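Local coordinates for single-stranded DNA-binding protein (Thermus thermophilus, PDB 2CWA) that probably binds single-stranded DNA and recruits partner proteins to it during DNA replication, recombination and repair, at residues 115-118 with 119-123; 137-140 with 141-144. One frame throughout, in Å; residues are numbered along the deposited sequence.

Interaction 1 (115-118 with 119-123); sequences AEDS and RGQPR
D117 reaches across the turn with its carboxylate, and OD1 takes the backbone N-H of Q121 at 2.7 Å, the donor standing 42° out of the carboxylate plane. The same oxygen receives a second, weak bond from the backbone N of R119. D117 OD2 lies over one face of the R119 guanidinium, 3.4 Å from R119 NH2, a salt bridge of charge alone since no N-H points at it. R119 folds back to this place through a bend at chi3 (-63°), and its NH2 also makes a weak hydrogen bond to Q121 OE1. D117 CG sits between the backbone N and the carbonyl carbon (chi1 59°), which brings the carboxylate toward the backbone N-H groups of R119 and Q121. These groups lie at the turn end of a short beta hairpin whose type I turn runs from D117 to G120, closed by G120 N to D117 O at 2.9 Å. A115 and R123 form an antiparallel hydrogen-bonded pair, A115 N to R123 O at 2.7 Å and R123 N to A115 O at 2.8 Å. Just beyond the strands, D117 N bonds Q121 O at 2.9 Å. On the face shared by E116 and P122, the E116 chain extends so that OE2 rests 3.5 Å from G120 CA. Farther out, Y53 of strand 49-59 hydrogen-bonds D117 OD2 through its OH and offers its ring to R119 in a cation-pi contact.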
loop_
_atom_site.group_PDB
_atom_site.type_symbol
_atom_site.label_atom_id
_atom_site.label_comp_id
_atom_site.label_asym_id
_atom_site.label_seq_id
_atom_site.Cartn_x
_atom_site.Cartn_y
_atom_site.Cartn_z
ATOM N N ALA A 115 1.473 -7.978 17.836
ATOM C CA ALA A 115 0.372 -7.451 18.624
ATOM C C ALA A 115 -0.817 -8.285 18.145
ATOM O O ALA A 115 -0.738 -8.922 17.091
ATOM C CB ALA A 115 0.151 -5.982 18.313
ATOM N N GLU A 116 -1.904 -8.305 18.908
ATOM C CA GLU A 116 -3.075 -9.082 18.511
ATOM C C GLU A 116 -4.314 -8.197 18.490
ATOM O O GLU A 116 -4.621 -7.536 19.481
ATOM C CB GLU A 116 -3.287 -10.247 19.481
ATOM C CG GLU A 116 -4.435 -11.169 19.111
ATOM C CD GLU A 116 -4.613 -12.308 20.099
ATOM O OE1 GLU A 116 -3.626 -13.029 20.355
ATOM O OE2 GLU A 116 -5.739 -12.484 20.617
ATOM N N ASP A 117 -5.022 -8.178 17.363
ATOM C CA ASP A 117 -6.221 -7.357 17.257
ATOM C C ASP A 117 -7.425 -8.022 17.920
ATOM O O ASP A 117 -7.348 -9.164 18.380
ATOM C CB ASP A 117 -6.550 -7.034 15.790
ATOM C CG ASP A 117 -6.778 -8.277 14.945
ATOM O OD1 ASP A 117 -7.247 -9.297 15.485
ATOM O OD2 ASP A 117 -6.502 -8.225 13.726
ATOM N N SER A 118 -8.536 -7.294 17.953
ATOM C CA SER A 118 -9.773 -7.771 18.564
ATOM C C SER A 118 -10.274 -9.093 17.994
ATOM O O SER A 118 -11.066 -9.789 18.639
ATOM C CB SER A 118 -10.867 -6.714 18.407
ATOM O OG SER A 118 -11.163 -6.493 17.040
ATOM N N ARG A 119 -9.818 -9.438 16.791
ATOM C CA ARG A 119 -10.241 -10.676 16.142
ATOM C C ARG A 119 -9.243 -11.812 16.329
ATOM O O ARG A 119 -9.377 -12.873 15.720
ATOM C CB ARG A 119 -10.466 -10.440 14.646
ATOM C CG ARG A 119 -11.576 -9.447 14.333
ATOM C CD ARG A 119 -11.824 -9.344 12.834
ATOM N NE ARG A 119 -10.656 -8.845 12.111
ATOM C CZ ARG A 119 -10.104 -7.651 12.309
ATOM N NH1 ARG A 119 -10.613 -6.823 13.212
ATOM N NH2 ARG A 119 -9.043 -7.282 11.603
ATOM N N GLY A 120 -8.243 -11.590 17.175
ATOM C CA GLY A 120 -7.246 -12.617 17.412
ATOM C C GLY A 120 -6.212 -12.729 16.303
ATOM O O GLY A 120 -5.464 -13.703 16.249
ATOM N N GLN A 121 -6.161 -11.737 15.417
ATOM C CA GLN A 121 -5.204 -11.754 14.315
ATOM C C GLN A 121 -3.918 -11.023 14.688
ATOM O O GLN A 121 -3.952 -9.952 15.291
ATOM C CB GLN A 121 -5.806 -11.097 13.074
ATOM C CG GLN A 121 -7.119 -11.698 12.621
ATOM C CD GLN A 121 -7.699 -10.965 11.431
ATOM O OE1 GLN A 121 -7.806 -9.738 11.433
ATOM N NE2 GLN A 121 -8.083 -11.712 10.409
ATOM N N PRO A 122 -2.762 -11.595 14.323
ATOM C CA PRO A 122 -1.473 -10.971 14.634
ATOM C C PRO A 122 -1.081 -9.816 13.716
ATOM O O PRO A 122 -1.411 -9.807 12.529
ATOM C CB PRO A 122 -0.499 -12.141 14.533
ATOM C CG PRO A 122 -1.081 -12.956 13.429
ATOM C CD PRO A 122 -2.568 -12.950 13.775
ATOM N N ARG A 123 -0.391 -8.836 14.293
ATOM C CA ARG A 123 0.118 -7.674 13.567
ATOM C C ARG A 123 1.562 -7.498 14.024
ATOM O O ARG A 123 1.844 -7.523 15.227
ATOM C CB ARG A 123 -0.664 -6.401 13.908
ATOM C CG ARG A 123 -2.110 -6.391 13.459
ATOM C CD ARG A 123 -2.682 -4.983 13.523
ATOM N NE ARG A 123 -2.445 -4.348 14.817
ATOM C CZ ARG A 123 -3.146 -3.319 15.283
ATOM N NH1 ARG A 123 -4.134 -2.807 14.560
ATOM N NH2 ARG A 123 -2.864 -2.802 16.471
#

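Interaction 2 (137-140 with 141-144); sequences LTRD and PELR. With NO3 (nitrate ion), chain B.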
loop_
_atom_site.group_PDB
_atom_site.type_symbol
_atom_site.label_atom_id
_atom_site.label_comp_id
_atom_site.label_asym_id
_atom_site.label_seq_id
_atom_site.Cartn_x
_atom_site.Cartn_y
_atom_site.Cartn_z
ATOM N N LEU A 137 1.150 14.761 -11.752
ATOM C CA LEU A 137 -0.133 15.090 -11.144
ATOM C C LEU A 137 -1.228 15.157 -12.197
ATOM O O LEU A 137 -1.052 15.755 -13.264
ATOM C CB LEU A 137 -0.055 16.434 -10.410
ATOM C CG LEU A 137 0.855 16.504 -9.181
ATOM C CD1 LEU A 137 0.758 17.901 -8.554
ATOM C CD2 LEU A 137 0.436 15.440 -8.172
ATOM N N THR A 138 -2.359 14.535 -11.886
ATOM C CA THR A 138 -3.501 14.509 -12.785
ATOM C C THR A 138 -4.392 15.723 -12.570
ATOM O O THR A 138 -5.309 15.972 -13.358
ATOM C CB THR A 138 -4.343 13.252 -12.557
ATOM O OG1 THR A 138 -4.759 13.203 -11.186
ATOM C CG2 THR A 138 -3.529 12.003 -12.876
ATOM N N ARG A 139 -4.120 16.472 -11.502
ATOM C CA ARG A 139 -4.900 17.665 -11.172
ATOM C C ARG A 139 -4.140 18.517 -10.151
ATOM O O ARG A 139 -3.135 18.071 -9.595
ATOM C CB ARG A 139 -6.265 17.253 -10.597
ATOM C CG ARG A 139 -6.183 16.420 -9.318
ATOM C CD ARG A 139 -7.573 16.035 -8.790
ATOM N NE ARG A 139 -7.508 15.483 -7.434
ATOM C CZ ARG A 139 -7.366 14.191 -7.140
ATOM N NH1 ARG A 139 -7.279 13.284 -8.105
ATOM N NH2 ARG A 139 -7.303 13.806 -5.871
ATOM N N ASP A 140 -4.602 19.742 -9.915
ATOM C CA ASP A 140 -3.945 20.603 -8.936
ATOM C C ASP A 140 -4.168 20.026 -7.548
ATOM O O ASP A 140 -5.166 19.346 -7.306
ATOM C CB ASP A 140 -4.507 22.022 -8.976
ATOM C CG ASP A 140 -4.222 22.724 -10.282
ATOM O OD1 ASP A 140 -3.126 22.508 -10.846
ATOM O OD2 ASP A 140 -5.086 23.501 -10.735
ATOM N N PRO A 141 -3.237 20.281 -6.617
ATOM C CA PRO A 141 -3.372 19.768 -5.251
ATOM C C PRO A 141 -4.631 20.337 -4.596
ATOM O O PRO A 141 -5.082 21.425 -4.944
ATOM C CB PRO A 141 -2.107 20.277 -4.558
ATOM C CG PRO A 141 -1.131 20.447 -5.682
ATOM C CD PRO A 141 -1.988 21.044 -6.766
ATOM N N GLU A 142 -5.189 19.591 -3.652
ATOM C CA GLU A 142 -6.374 20.027 -2.928
ATOM C C GLU A 142 -5.930 20.086 -1.473
ATOM O O GLU A 142 -5.496 19.083 -0.907
ATOM C CB GLU A 142 -7.503 19.016 -3.129
ATOM C CG GLU A 142 -7.762 18.743 -4.608
ATOM C CD GLU A 142 -8.667 17.553 -4.865
ATOM O OE1 GLU A 142 -8.514 16.515 -4.177
ATOM O OE2 GLU A 142 -9.520 17.651 -5.778
ATOM N N LEU A 143 -6.026 21.269 -0.875
ATOM C CA LEU A 143 -5.594 21.460 0.504
ATOM C C LEU A 143 -6.738 21.862 1.440
ATOM O O LEU A 143 -7.609 22.642 1.070
ATOM C CB LEU A 143 -4.499 22.538 0.534
ATOM C CG LEU A 143 -3.658 22.783 1.790
ATOM C CD1 LEU A 143 -2.725 21.609 2.026
ATOM C CD2 LEU A 143 -2.844 24.064 1.612
ATOM N N ARG A 144 -6.732 21.304 2.646
ATOM C CA ARG A 144 -7.733 21.639 3.655
ATOM C C ARG A 144 -7.015 21.711 4.992
ATOM O O ARG A 144 -5.882 21.241 5.121
ATOM C CB ARG A 144 -8.843 20.582 3.721
ATOM C CG ARG A 144 -8.424 19.247 4.309
ATOM C CD ARG A 144 -9.612 18.299 4.376
ATOM N NE ARG A 144 -10.645 18.791 5.281
ATOM C CZ ARG A 144 -10.701 18.528 6.583
ATOM N NH1 ARG A 144 -9.783 17.767 7.157
ATOM N NH2 ARG A 144 -11.684 19.034 7.319
HETATM N N NO3 B . -7.910 14.772 6.789
HETATM O O1 NO3 B . -8.106 15.627 5.934
HETATM O O2 NO3 B . -8.188 14.995 7.963
HETATM O O3 NO3 B . -7.426 13.695 6.478
HETATM O O HOH W 1 -7.891 19.550 -7.722
#
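R139 and E142 meet with their side chains at about a right angle, the guanidinium and carboxylate planes turned 51° apart. The contact is a loose salt bridge: R139 NE stands 3.4 Å from E142 OE2, and R139 NH2 gives a weak hydrogen bond to E142 OE1 at 3.4 Å. R139 CG lies between its backbone N and carbonyl carbon (chi1 60°), and from there the chain runs extended to NE, carrying the charged end to the carboxylate of E142, three residues on. NH2 also forms a salt bridge with E174 of strand 169-178, so the arginine is shared by two carboxylates. A lysine in its place would probably be unable to engage both at once, leaving E142 or E174 without its charged mate. A water bridges the D140 carbonyl and the glutamate, donating to D140 O at 2.8 Å and to E142 OE2 at 3.2 Å. Away from these polar groups, L137 CD1 approaches P141 CG at 4.3 Å; L155 and L188 touch both residues. The end of the D140 side chain leads away from 141-144, its OD1 accepting from the backbone N of K190. Farther along, R144 NH1 donates to nitrate O1 at 3.0 Å, O1 at the edge of the guanidinium, near its plane; the ion is probably from the crystallisation liquor. The arrangement belongs to an irregular break in the long strand 128-145, which pairs with strand 151-161 as a beta hairpin of the second OB-type SSB domain.

In the fold
From the N terminus, the chain first builds strands 5-22 to 96-107, the body of the first SSB domain, before reaching interaction 1. There 115-118 and 119-123 close a tight hairpin loop, and strand 122-125, lying parallel to strand 28-39, ties it back to that domain. Strand 128-145 follows, pairs antiparallel with strand 5-22 and so links the two SSB domains; farther along it lies interaction 2. That contact spans a break within one strand, and strand 151-161 then returns beside it. The two are in series, neither nested nor crossed, on opposite sides of the chain's centre, their own centres about 36 Å apart.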